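Long-range contacts in GTN Reductase (Agrobacterium tumefaciens, PDB 4JIQ), which probably acts as an FMN-dependent reductase of the old yellow enzyme type, named for reducing glycerol trinitrate and able to hold a nitroalkene in its active site: residues A[54-59]-A[67-72]; A[95-100]-A[176-181]; A[106-111]-A[128-133]. All coordinates share one frame; numbering follows the deposited sequence.

Contact 1 of 3, residues A[54-59]-A[67-72]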
loop_
_atom_site.group_PDB
_atom_site.type_symbol
_atom_site.label_atom_id
_atom_site.label_comp_id
_atom_site.label_asym_id
_atom_site.label_seq_id
_atom_site.Cartn_x
_atom_site.Cartn_y
_atom_site.Cartn_z
ATOM N N GLU A 54 3.189 -1.312 -6.656
ATOM C CA GLU A 54 2.657 0.028 -6.490
ATOM C C GLU A 54 1.146 -0.067 -6.334
ATOM O O GLU A 54 0.538 -1.047 -6.767
ATOM C CB GLU A 54 3.002 0.877 -7.708
ATOM C CG GLU A 54 2.469 0.310 -9.012
ATOM C CD GLU A 54 3.122 0.937 -10.228
ATOM O OE1 GLU A 54 2.960 2.159 -10.429
ATOM O OE2 GLU A 54 3.800 0.205 -10.980
ATOM N N GLY A 55 0.551 0.947 -5.714
ATOM C CA GLY A 55 -0.883 0.988 -5.518
ATOM C C GLY A 55 -1.643 0.775 -6.811
ATOM O O GLY A 55 -1.411 1.465 -7.805
ATOM N N THR A 56 -2.549 -0.196 -6.797
ATOM C CA THR A 56 -3.341 -0.519 -7.977
ATOM C C THR A 56 -4.826 -0.455 -7.663
ATOM O O THR A 56 -5.356 -1.286 -6.927
ATOM C CB THR A 56 -2.991 -1.905 -8.554
ATOM O OG1 THR A 56 -3.087 -2.898 -7.526
ATOM C CG2 THR A 56 -1.584 -1.897 -9.114
ATOM N N PRO A 57 -5.507 0.553 -8.224
ATOM C CA PRO A 57 -6.938 0.800 -8.014
ATOM C C PRO A 57 -7.831 -0.364 -8.441
ATOM O O PRO A 57 -7.615 -0.962 -9.495
ATOM C CB PRO A 57 -7.204 2.024 -8.893
ATOM C CG PRO A 57 -5.895 2.721 -8.938
ATOM C CD PRO A 57 -4.880 1.629 -9.009
ATOM N N ILE A 58 -8.832 -0.669 -7.620
ATOM C CA ILE A 58 -9.760 -1.758 -7.901
ATOM C C ILE A 58 -10.784 -1.347 -8.952
ATOM O O ILE A 58 -11.450 -2.192 -9.551
ATOM C CB ILE A 58 -10.502 -2.199 -6.633
ATOM C CG1 ILE A 58 -11.196 -0.998 -5.985
ATOM C CG2 ILE A 58 -9.540 -2.849 -5.656
ATOM C CD1 ILE A 58 -11.937 -1.334 -4.714
ATOM N N SER A 59 -10.907 -0.042 -9.166
ATOM C CA SER A 59 -11.821 0.493 -10.164
ATOM C C SER A 59 -11.345 1.867 -10.611
ATOM O O SER A 59 -10.441 2.445 -10.007
ATOM C CB SER A 59 -13.234 0.597 -9.592
ATOM O OG SER A 59 -13.280 1.519 -8.516
ATOM N N ASP A 67 -1.612 7.656 -15.321
ATOM C CA ASP A 67 -0.679 6.585 -15.691
ATOM C C ASP A 67 -0.434 5.545 -14.598
ATOM O O ASP A 67 0.660 4.987 -14.499
ATOM C CB ASP A 67 0.653 7.158 -16.185
ATOM C CG ASP A 67 0.538 7.797 -17.552
ATOM O OD1 ASP A 67 -0.519 7.631 -18.196
ATOM O OD2 ASP A 67 1.506 8.455 -17.987
ATOM N N VAL A 68 -1.454 5.282 -13.792
ATOM C CA VAL A 68 -1.357 4.277 -12.736
ATOM C C VAL A 68 -2.061 2.978 -13.138
ATOM O O VAL A 68 -3.232 2.994 -13.510
ATOM C CB VAL A 68 -1.930 4.813 -11.405
ATOM C CG1 VAL A 68 -2.166 3.682 -10.412
ATOM C CG2 VAL A 68 -0.997 5.863 -10.821
ATOM N N PRO A 69 -1.342 1.846 -13.060
ATOM C CA PRO A 69 -1.881 0.535 -13.450
ATOM C C PRO A 69 -3.046 0.096 -12.566
ATOM O O PRO A 69 -2.985 0.242 -11.346
ATOM C CB PRO A 69 -0.688 -0.406 -13.256
ATOM C CG PRO A 69 0.166 0.269 -12.235
ATOM C CD PRO A 69 0.018 1.742 -12.500
ATOM N N GLY A 70 -4.093 -0.438 -13.186
ATOM C CA GLY A 70 -5.284 -0.845 -12.462
ATOM C C GLY A 70 -5.546 -2.338 -12.531
ATOM O O GLY A 70 -4.763 -3.089 -13.113
ATOM N N LEU A 71 -6.646 -2.768 -11.919
ATOM C CA LEU A 71 -7.072 -4.165 -11.970
ATOM C C LEU A 71 -8.477 -4.281 -12.547
ATOM O O LEU A 71 -9.112 -5.329 -12.444
ATOM C CB LEU A 71 -7.051 -4.794 -10.576
ATOM C CG LEU A 71 -5.709 -5.226 -9.983
ATOM C CD1 LEU A 71 -5.878 -5.621 -8.525
ATOM C CD2 LEU A 71 -5.097 -6.365 -10.783
ATOM N N TYR A 72 -8.961 -3.201 -13.152
ATOM C CA TYR A 72 -10.331 -3.164 -13.660
ATOM C C TYR A 72 -10.421 -3.399 -15.169
ATOM O O TYR A 72 -11.485 -3.244 -15.767
ATOM C CB TYR A 72 -11.022 -1.850 -13.267
ATOM C CG TYR A 72 -10.240 -0.597 -13.601
ATOM C CD1 TYR A 72 -9.227 -0.143 -12.765
ATOM C CD2 TYR A 72 -10.525 0.139 -14.744
ATOM C CE1 TYR A 72 -8.511 1.002 -13.065
ATOM C CE2 TYR A 72 -9.815 1.287 -15.052
ATOM C CZ TYR A 72 -8.810 1.712 -14.209
ATOM O OH TYR A 72 -8.103 2.855 -14.509
#

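Contact 2 of 3, residues A[95-100]-A[176-181]. With FMN (flavin mononucleotide), chain B; 1L5 ([(1E)-1-nitroprop-1-en-2-yl]benzene), chain C.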
loop_
_atom_site.group_PDB
_atom_site.type_symbol
_atom_site.label_atom_id
_atom_site.label_comp_id
_atom_site.label_asym_id
_atom_site.label_seq_id
_atom_site.Cartn_x
_atom_site.Cartn_y
_atom_site.Cartn_z
ATOM N N VAL A 95 2.889 -9.529 -4.217
ATOM C CA VAL A 95 1.517 -9.232 -3.810
ATOM C C VAL A 95 1.044 -7.904 -4.403
ATOM O O VAL A 95 1.824 -6.961 -4.552
ATOM C CB VAL A 95 1.363 -9.178 -2.271
ATOM C CG1 VAL A 95 1.541 -10.563 -1.660
ATOM C CG2 VAL A 95 2.345 -8.185 -1.665
ATOM N N ALA A 96 -0.239 -7.836 -4.742
ATOM C CA ALA A 96 -0.809 -6.625 -5.313
ATOM C C ALA A 96 -1.364 -5.726 -4.216
ATOM O O ALA A 96 -2.084 -6.187 -3.334
ATOM C CB ALA A 96 -1.902 -6.975 -6.311
ATOM N N GLN A 97 -1.028 -4.443 -4.267
ATOM C CA GLN A 97 -1.608 -3.497 -3.327
ATOM C C GLN A 97 -2.878 -2.909 -3.928
ATOM O O GLN A 97 -2.824 -1.959 -4.707
ATOM C CB GLN A 97 -0.622 -2.384 -2.962
ATOM C CG GLN A 97 -0.950 -1.700 -1.639
ATOM C CD GLN A 97 -0.254 -0.362 -1.466
ATOM O OE1 GLN A 97 -0.066 0.382 -2.428
ATOM N NE2 GLN A 97 0.126 -0.048 -0.233
ATOM N N ILE A 98 -4.022 -3.492 -3.579
ATOM C CA ILE A 98 -5.298 -3.014 -4.097
ATOM C C ILE A 98 -5.660 -1.683 -3.450
ATOM O O ILE A 98 -5.525 -1.507 -2.240
ATOM C CB ILE A 98 -6.422 -4.051 -3.918
ATOM C CG1 ILE A 98 -6.534 -4.484 -2.458
ATOM C CG2 ILE A 98 -6.160 -5.260 -4.799
ATOM C CD1 ILE A 98 -7.623 -5.502 -2.217
ATOM N N TRP A 99 -6.130 -0.751 -4.270
ATOM C CA TRP A 99 -6.158 0.653 -3.887
ATOM C C TRP A 99 -7.507 1.323 -4.142
ATOM O O TRP A 99 -8.197 1.009 -5.111
ATOM C CB TRP A 99 -5.074 1.380 -4.680
ATOM C CG TRP A 99 -4.662 2.710 -4.144
ATOM C CD1 TRP A 99 -4.982 3.251 -2.935
ATOM C CD2 TRP A 99 -3.838 3.670 -4.811
ATOM N NE1 TRP A 99 -4.406 4.491 -2.807
ATOM C CE2 TRP A 99 -3.699 4.771 -3.945
ATOM C CE3 TRP A 99 -3.204 3.703 -6.056
ATOM C CZ2 TRP A 99 -2.952 5.897 -4.287
ATOM C CZ3 TRP A 99 -2.464 4.818 -6.393
ATOM C CH2 TRP A 99 -2.344 5.900 -5.512
ATOM N N HIS A 100 -7.874 2.239 -3.253
ATOM C CA HIS A 100 -8.948 3.191 -3.513
ATOM C C HIS A 100 -8.565 4.521 -2.875
ATOM O O HIS A 100 -8.385 4.603 -1.658
ATOM C CB HIS A 100 -10.286 2.699 -2.959
ATOM C CG HIS A 100 -11.472 3.404 -3.543
ATOM N ND1 HIS A 100 -11.635 4.771 -3.480
ATOM C CD2 HIS A 100 -12.556 2.928 -4.206
ATOM C CE1 HIS A 100 -12.765 5.108 -4.077
ATOM N NE2 HIS A 100 -13.342 4.007 -4.524
ATOM N N GLU A 176 -2.364 -6.855 -0.867
ATOM C CA GLU A 176 -2.173 -6.004 0.293
ATOM C C GLU A 176 -3.210 -4.889 0.265
ATOM O O GLU A 176 -3.169 -4.018 -0.602
ATOM C CB GLU A 176 -0.767 -5.414 0.314
ATOM C CG GLU A 176 -0.433 -4.699 1.611
ATOM C CD GLU A 176 0.810 -3.841 1.503
ATOM O OE1 GLU A 176 1.821 -4.159 2.165
ATOM O OE2 GLU A 176 0.773 -2.841 0.757
ATOM N N ILE A 177 -4.149 -4.929 1.202
ATOM C CA ILE A 177 -5.177 -3.900 1.280
ATOM C C ILE A 177 -4.551 -2.565 1.663
ATOM O O ILE A 177 -3.904 -2.454 2.703
ATOM C CB ILE A 177 -6.269 -4.273 2.302
ATOM C CG1 ILE A 177 -7.006 -5.537 1.855
ATOM C CG2 ILE A 177 -7.247 -3.123 2.473
ATOM C CD1 ILE A 177 -7.834 -6.178 2.945
ATOM N N HIS A 178 -4.732 -1.559 0.816
ATOM C CA HIS A 178 -4.178 -0.237 1.086
ATOM C C HIS A 178 -5.088 0.548 2.029
ATOM O O HIS A 178 -6.143 1.036 1.625
ATOM C CB HIS A 178 -3.960 0.535 -0.218
ATOM C CG HIS A 178 -3.082 1.738 -0.074
ATOM N ND1 HIS A 178 -2.558 2.414 -1.156
ATOM C CD2 HIS A 178 -2.634 2.389 1.027
ATOM C CE1 HIS A 178 -1.829 3.427 -0.729
ATOM N NE2 HIS A 178 -1.857 3.436 0.591
ATOM N N ALA A 179 -4.679 0.656 3.289
ATOM C CA ALA A 179 -5.465 1.373 4.288
ATOM C C ALA A 179 -4.628 2.468 4.949
ATOM O O ALA A 179 -4.824 2.792 6.120
ATOM C CB ALA A 179 -6.008 0.411 5.330
ATOM N N ALA A 180 -3.706 3.040 4.181
ATOM C CA ALA A 180 -2.740 3.985 4.712
ATOM C C ALA A 180 -2.699 5.297 3.927
ATOM O O ALA A 180 -3.393 5.460 2.923
ATOM C CB ALA A 180 -1.361 3.345 4.749
ATOM N N ASN A 181 -1.883 6.230 4.411
ATOM C CA ASN A 181 -1.571 7.485 3.708
ATOM C C ASN A 181 -2.767 8.342 3.310
ATOM O O ASN A 181 -2.739 9.035 2.292
ATOM C CB ASN A 181 -0.685 7.213 2.489
ATOM C CG ASN A 181 0.591 6.485 2.860
ATOM O OD1 ASN A 181 0.995 6.471 4.025
ATOM N ND2 ASN A 181 1.235 5.882 1.874
HETATM N N1 FMN B . 3.268 3.894 -0.183
HETATM C C2 FMN B . 2.172 3.095 -0.455
HETATM O O2 FMN B . 1.569 2.529 0.459
HETATM N N3 FMN B . 1.744 2.928 -1.755
HETATM C C4 FMN B . 2.404 3.556 -2.792
HETATM O O4 FMN B . 2.007 3.389 -3.949
HETATM C C4A FMN B . 3.497 4.377 -2.520
HETATM N N5 FMN B . 4.180 5.024 -3.527
HETATM C C5A FMN B . 5.351 5.714 -3.279
HETATM C C6 FMN B . 6.086 6.251 -4.336
HETATM C C7 FMN B . 7.266 6.938 -4.082
HETATM C C7M FMN B . 8.057 7.501 -5.224
HETATM C C8 FMN B . 7.719 7.090 -2.772
HETATM C C8M FMN B . 8.996 7.834 -2.500
HETATM C C9 FMN B . 6.981 6.559 -1.716
HETATM C C9A FMN B . 5.796 5.857 -1.965
HETATM N N10 FMN B . 5.054 5.288 -0.935
HETATM C C10 FMN B . 3.930 4.534 -1.213
HETATM C "C1'" FMN B . 5.632 5.135 0.437
HETATM C "C2'" FMN B . 6.687 4.039 0.486
HETATM O "O2'" FMN B . 6.094 2.788 0.233
HETATM C "C3'" FMN B . 7.355 3.990 1.852
HETATM O "O3'" FMN B . 6.383 4.107 2.862
HETATM C "C4'" FMN B . 8.411 5.075 2.063
HETATM O "O4'" FMN B . 7.959 6.376 1.756
HETATM C "C5'" FMN B . 9.659 4.751 1.247
HETATM O "O5'" FMN B . 10.754 5.318 1.920
HETATM P P FMN B . 11.596 4.384 2.912
HETATM O O1P FMN B . 12.461 3.433 2.126
HETATM O O2P FMN B . 10.647 3.605 3.787
HETATM O O3P FMN B . 12.469 5.282 3.746
HETATM C C1 1L5 C . 1.232 7.508 -3.365
HETATM C C2 1L5 C . 1.571 8.699 -4.221
HETATM C C3 1L5 C . 2.304 9.752 -3.679
HETATM C C4 1L5 C . 2.636 10.870 -4.443
HETATM C C5 1L5 C . 2.247 10.941 -5.770
HETATM C C6 1L5 C . 1.526 9.883 -6.313
HETATM C C7 1L5 C . 1.193 8.767 -5.550
HETATM C C8 1L5 C . 1.346 7.639 -2.042
HETATM O O1 1L5 C . 1.964 6.566 -0.319
HETATM N N 1L5 C . 1.135 6.722 -1.195
HETATM O O 1L5 C . 0.009 5.888 -1.164
HETATM C C 1L5 C . 0.762 6.211 -3.949
HETATM O O HOH W 1 -7.569 0.373 -0.704
HETATM O O HOH W 2 -7.820 3.374 1.015
#

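Contact 3 of 3, residues A[106-111]-A[128-133]. With 1L5 ([(1E)-1-nitroprop-1-en-2-yl]benzene), chain C.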
loop_
_atom_site.group_PDB
_atom_site.type_symbol
_atom_site.label_atom_id
_atom_site.label_comp_id
_atom_site.label_asym_id
_atom_site.label_seq_id
_atom_site.Cartn_x
_atom_site.Cartn_y
_atom_site.Cartn_z
ATOM N N HIS A 106 -9.387 13.424 -9.050
ATOM C CA HIS A 106 -9.862 14.513 -9.896
ATOM C C HIS A 106 -11.006 14.030 -10.785
ATOM O O HIS A 106 -11.119 12.837 -11.064
ATOM C CB HIS A 106 -8.720 15.059 -10.753
ATOM C CG HIS A 106 -9.033 16.360 -11.420
ATOM N ND1 HIS A 106 -9.537 16.439 -12.703
ATOM C CD2 HIS A 106 -8.919 17.636 -10.985
ATOM C CE1 HIS A 106 -9.716 17.705 -13.026
ATOM N NE2 HIS A 106 -9.349 18.454 -12.001
ATOM N N THR A 107 -11.852 14.957 -11.224
ATOM C CA THR A 107 -13.017 14.610 -12.035
ATOM C C THR A 107 -12.657 13.939 -13.361
ATOM O O THR A 107 -13.376 13.056 -13.828
ATOM C CB THR A 107 -13.912 15.837 -12.312
ATOM O OG1 THR A 107 -13.093 16.970 -12.631
ATOM C CG2 THR A 107 -14.763 16.161 -11.095
ATOM N N SER A 108 -11.545 14.355 -13.960
ATOM C CA SER A 108 -11.120 13.810 -15.249
ATOM C C SER A 108 -10.768 12.324 -15.168
ATOM O O SER A 108 -10.947 11.582 -16.135
ATOM C CB SER A 108 -9.939 14.608 -15.804
ATOM O OG SER A 108 -8.940 14.793 -14.818
ATOM N N LEU A 109 -10.278 11.898 -14.008
ATOM C CA LEU A 109 -9.924 10.501 -13.777
ATOM C C LEU A 109 -11.150 9.654 -13.448
ATOM O O LEU A 109 -11.154 8.445 -13.666
ATOM C CB LEU A 109 -8.911 10.394 -12.637
ATOM C CG LEU A 109 -7.577 11.101 -12.868
ATOM C CD1 LEU A 109 -6.832 11.273 -11.559
ATOM C CD2 LEU A 109 -6.742 10.316 -13.862
ATOM N N GLN A 110 -12.185 10.297 -12.921
ATOM C CA GLN A 110 -13.395 9.601 -12.499
ATOM C C GLN A 110 -14.282 9.222 -13.685
ATOM O O GLN A 110 -14.231 9.867 -14.734
ATOM C CB GLN A 110 -14.180 10.470 -11.513
ATOM C CG GLN A 110 -13.446 10.742 -10.213
ATOM C CD GLN A 110 -13.184 9.479 -9.422
ATOM O OE1 GLN A 110 -14.002 8.560 -9.409
ATOM N NE2 GLN A 110 -12.034 9.422 -8.758
ATOM N N PRO A 111 -15.095 8.163 -13.524
ATOM C CA PRO A 111 -16.061 7.772 -14.558
ATOM C C PRO A 111 -17.152 8.825 -14.703
ATOM O O PRO A 111 -17.579 9.400 -13.698
ATOM C CB PRO A 111 -16.665 6.477 -14.005
ATOM C CG PRO A 111 -15.687 5.989 -12.993
ATOM C CD PRO A 111 -15.091 7.218 -12.395
ATOM N N THR A 128 -2.671 16.284 -7.625
ATOM C CA THR A 128 -2.929 15.117 -8.463
ATOM C C THR A 128 -2.117 15.218 -9.752
ATOM O O THR A 128 -1.774 16.316 -10.181
ATOM C CB THR A 128 -4.431 15.044 -8.828
ATOM O OG1 THR A 128 -5.220 15.023 -7.634
ATOM C CG2 THR A 128 -4.746 13.813 -9.655
ATOM N N TYR A 129 -1.793 14.076 -10.355
ATOM C CA TYR A 129 -1.226 14.051 -11.698
ATOM C C TYR A 129 -2.348 13.895 -12.714
ATOM O O TYR A 129 -3.069 12.899 -12.698
ATOM C CB TYR A 129 -0.258 12.878 -11.866
ATOM C CG TYR A 129 0.888 12.841 -10.882
ATOM C CD1 TYR A 129 0.718 12.307 -9.614
ATOM C CD2 TYR A 129 2.148 13.313 -11.230
ATOM C CE1 TYR A 129 1.754 12.260 -8.714
ATOM C CE2 TYR A 129 3.198 13.269 -10.332
ATOM C CZ TYR A 129 2.992 12.739 -9.073
ATOM O OH TYR A 129 4.025 12.687 -8.167
ATOM N N ILE A 130 -2.496 14.871 -13.602
ATOM C CA ILE A 130 -3.495 14.777 -14.663
ATOM C C ILE A 130 -2.849 14.888 -16.039
ATOM O O ILE A 130 -2.269 15.917 -16.385
ATOM C CB ILE A 130 -4.599 15.836 -14.506
ATOM C CG1 ILE A 130 -5.541 15.437 -13.374
ATOM C CG2 ILE A 130 -5.385 15.980 -15.798
ATOM C CD1 ILE A 130 -5.640 16.451 -12.276
ATOM N N ILE A 131 -2.948 13.820 -16.821
ATOM C CA ILE A 131 -2.305 13.794 -18.127
ATOM C C ILE A 131 -3.028 14.712 -19.112
ATOM O O ILE A 131 -4.253 14.867 -19.060
ATOM C CB ILE A 131 -2.181 12.359 -18.685
ATOM C CG1 ILE A 131 -0.752 12.105 -19.172
ATOM C CG2 ILE A 131 -3.183 12.113 -19.803
ATOM C CD1 ILE A 131 0.281 12.141 -18.068
ATOM N N ASN A 132 -2.248 15.327 -19.997
ATOM C CA ASN A 132 -2.754 16.343 -20.912
ATOM C C ASN A 132 -2.596 15.920 -22.377
ATOM O O ASN A 132 -1.609 16.257 -23.026
ATOM C CB ASN A 132 -2.049 17.679 -20.634
ATOM C CG ASN A 132 -2.585 18.829 -21.480
ATOM O OD1 ASN A 132 -3.235 18.624 -22.504
ATOM N ND2 ASN A 132 -2.297 20.055 -21.053
ATOM N N ASP A 133 -3.596 15.200 -22.881
ATOM C CA ASP A 133 -3.604 14.646 -24.239
ATOM C C ASP A 133 -2.596 13.507 -24.447
ATOM O O ASP A 133 -2.986 12.372 -24.706
ATOM C CB ASP A 133 -3.413 15.729 -25.317
ATOM C CG ASP A 133 -4.615 16.650 -25.457
ATOM O OD1 ASP A 133 -5.768 16.184 -25.332
ATOM O OD2 ASP A 133 -4.398 17.854 -25.708
HETATM C C1 1L5 C . 1.232 7.508 -3.365
HETATM C C2 1L5 C . 1.571 8.699 -4.221
HETATM C C3 1L5 C . 2.304 9.752 -3.679
HETATM C C4 1L5 C . 2.636 10.870 -4.443
HETATM C C5 1L5 C . 2.247 10.941 -5.770
HETATM C C6 1L5 C . 1.526 9.883 -6.313
HETATM C C7 1L5 C . 1.193 8.767 -5.550
HETATM C C8 1L5 C . 1.346 7.639 -2.042
HETATM O O1 1L5 C . 1.964 6.566 -0.319
HETATM N N 1L5 C . 1.135 6.722 -1.195
HETATM O O 1L5 C . 0.009 5.888 -1.164
HETATM C C 1L5 C . 0.762 6.211 -3.949
#

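Contact 1 of 3, residues A[54-59]-A[67-72]
P69 lies against the end of strand 50-57, its ring on E54 and its carbonyl on T56 and P57. This is the tight part of the contact. The E54 carboxylate rests on the proline ring, with CD 3.6 Å from P69 CG, and the two side chains cross at about a right angle. E54 CG is wedged between its own backbone N and carbonyl carbon (chi1 59°). From there the chain runs extended and brings the acid group to the ring. P69 O meets carbon on the strand side: P57 CD at 3.3 Å and T56 CG2 at 3.4 Å. T56 CA adds a CA-H...O contact to P69 O. T56 OG1 is hydrogen-bonded to Q97 O on the next strand. V68 places CG1 beside P57 CD, 3.7 Å away, and close to G55 O.

A single backbone hydrogen bond joins the two segments. L71 N gives it to P57 O at 3.2 Å, with a C=O...N angle of 170°. Segment 67-72 is thus pinned to the strand end without extending the sheet.

The looser side is at Y72 and S59, both partly exposed. The Y72 ring lays one face off-centre on the S59 backbone, with CD1 3.6 Å from S59 C. P57 O lies at the ring edge. Y72 OH makes a weak hydrogen bond to Q63 NE2.

The contact folds the loop after the second strand of a TIM barrel back onto the end of that strand. G55 N makes a weak hydrogen bond to FMN O4, so the inner end borders the flavin. W80 of helix 74-89 packs on T56, P69 and L71. I58 touches D159 and Y160 of helix 150-169, and strand 94-99 runs alongside through I98 and W99.

Contact 2 of 3, residues A[95-100]-A[176-181]
Strands three and four of the TIM barrel line part of the FMN site, at the flavin pyrimidine, and part of the adjoining substrate pocket. The Q97 amide grips the flavin with two bonds. Q97 NE2 donates to FMN O2 at 3.0 Å and almost straight (175°). Q97 OE1 accepts from FMN N3 at 3.2 Å. This pairing fixes which way round the amide lies. Q97 NE2 also makes a weak bond to E176 OE2, while E176 OE1 is held by H265.

The Q97 amide stacks on the H178 ring. Its NE2 sits 3.6 Å above the ring plane, over the centre. W99 forms an offset stack with H178 through its five-membered ring, with centroids 4.3 Å apart. W99 and H178 both hold CG anti to the backbone N (chi1 -162° and -165°), which sends the two rings out of the sheet in the same direction.

The nitroalkene 1L5 puts nitro oxygen O at the edge of H178, in the ring plane, 3.1 Å from CE1. N181 ND2 approaches the other nitro oxygen, O1, but too closely for the bond to be trusted. A His-Asn pair of this kind binds substrate oxygens in old yellow enzyme relatives.

Between the strands, E176 N bonds to A96 O at 2.6 Å and H178 N to I98 O at 3.2 Å. I98 CD1 packs beside I177 CG1 on the outer face, against V218 of helix 209-222. Strand 50-57 flanks strand 94-99, and strand 227-231, with R230 touching Q97 and E176, flanks strand 174-178.

Contact 3 of 3, residues A[106-111]-A[128-133]
H106 ND1 is held twice by S108. It accepts a bond from S108 N at 3.2 Å, straight at the hydrogen (172°) but tilted out of the ring plane, and it shares a hydrogen bond with S108 OG at 2.7 Å. These bonds fix the imidazole beside a short turn, 107-109, of helical shape but without regular helix bonding. The turn is part of the long excursion that follows strand 94-99 of the TIM barrel.

The ring held in this way offers one face to I130. I130 CD1 lies over it in a CH-pi contact, 3.8 Å from the H106 ring centroid and 23° off the ring normal. The methyl sits off-centre, closest to H106 CG. The two side chains cross at about a right angle. I130 CG1 also passes S108 OG at 3.7 Å, so the isoleucine spans both residues of the bonded pair.

A second apolar touch lies next to this one. L109 CD1 and T128 CG2 meet tip to tip at 3.8 Å. The two segments are joined through side chains here, at the protein surface, and I130 and L109 are only partly buried.

Between T128 and I130, Y129 turns its CB away from segment 106-111. Its ring reaches the bound nitroalkene instead. The phenyl carbon C5 of 1L5 lies at the edge of the Y129 ring, in its plane, 3.3 Å from CE1.

How the contacts relate
From the N terminus, strand 50-57 comes first. Contact 1 closes the short loop that follows it, before helix 74-89. The chain then enters strand 94-99, which opens contact 2. Contact 3 is nested inside the loop that contact 2 closes: it joins two parts of the excursion after strand 94-99, and only later does strand 174-178 complete contact 2. Contacts 1 and 2 share the barrel sheet, where T56 N probably bonds to Q97 O and I58 N to W99 O. Contacts 1 and 3 touch lightly, D67 against I131. Contacts 2 and 3 do not touch each other, but both reach 1L5, contact 2 at its nitro group and methyl, contact 3 at its phenyl ring.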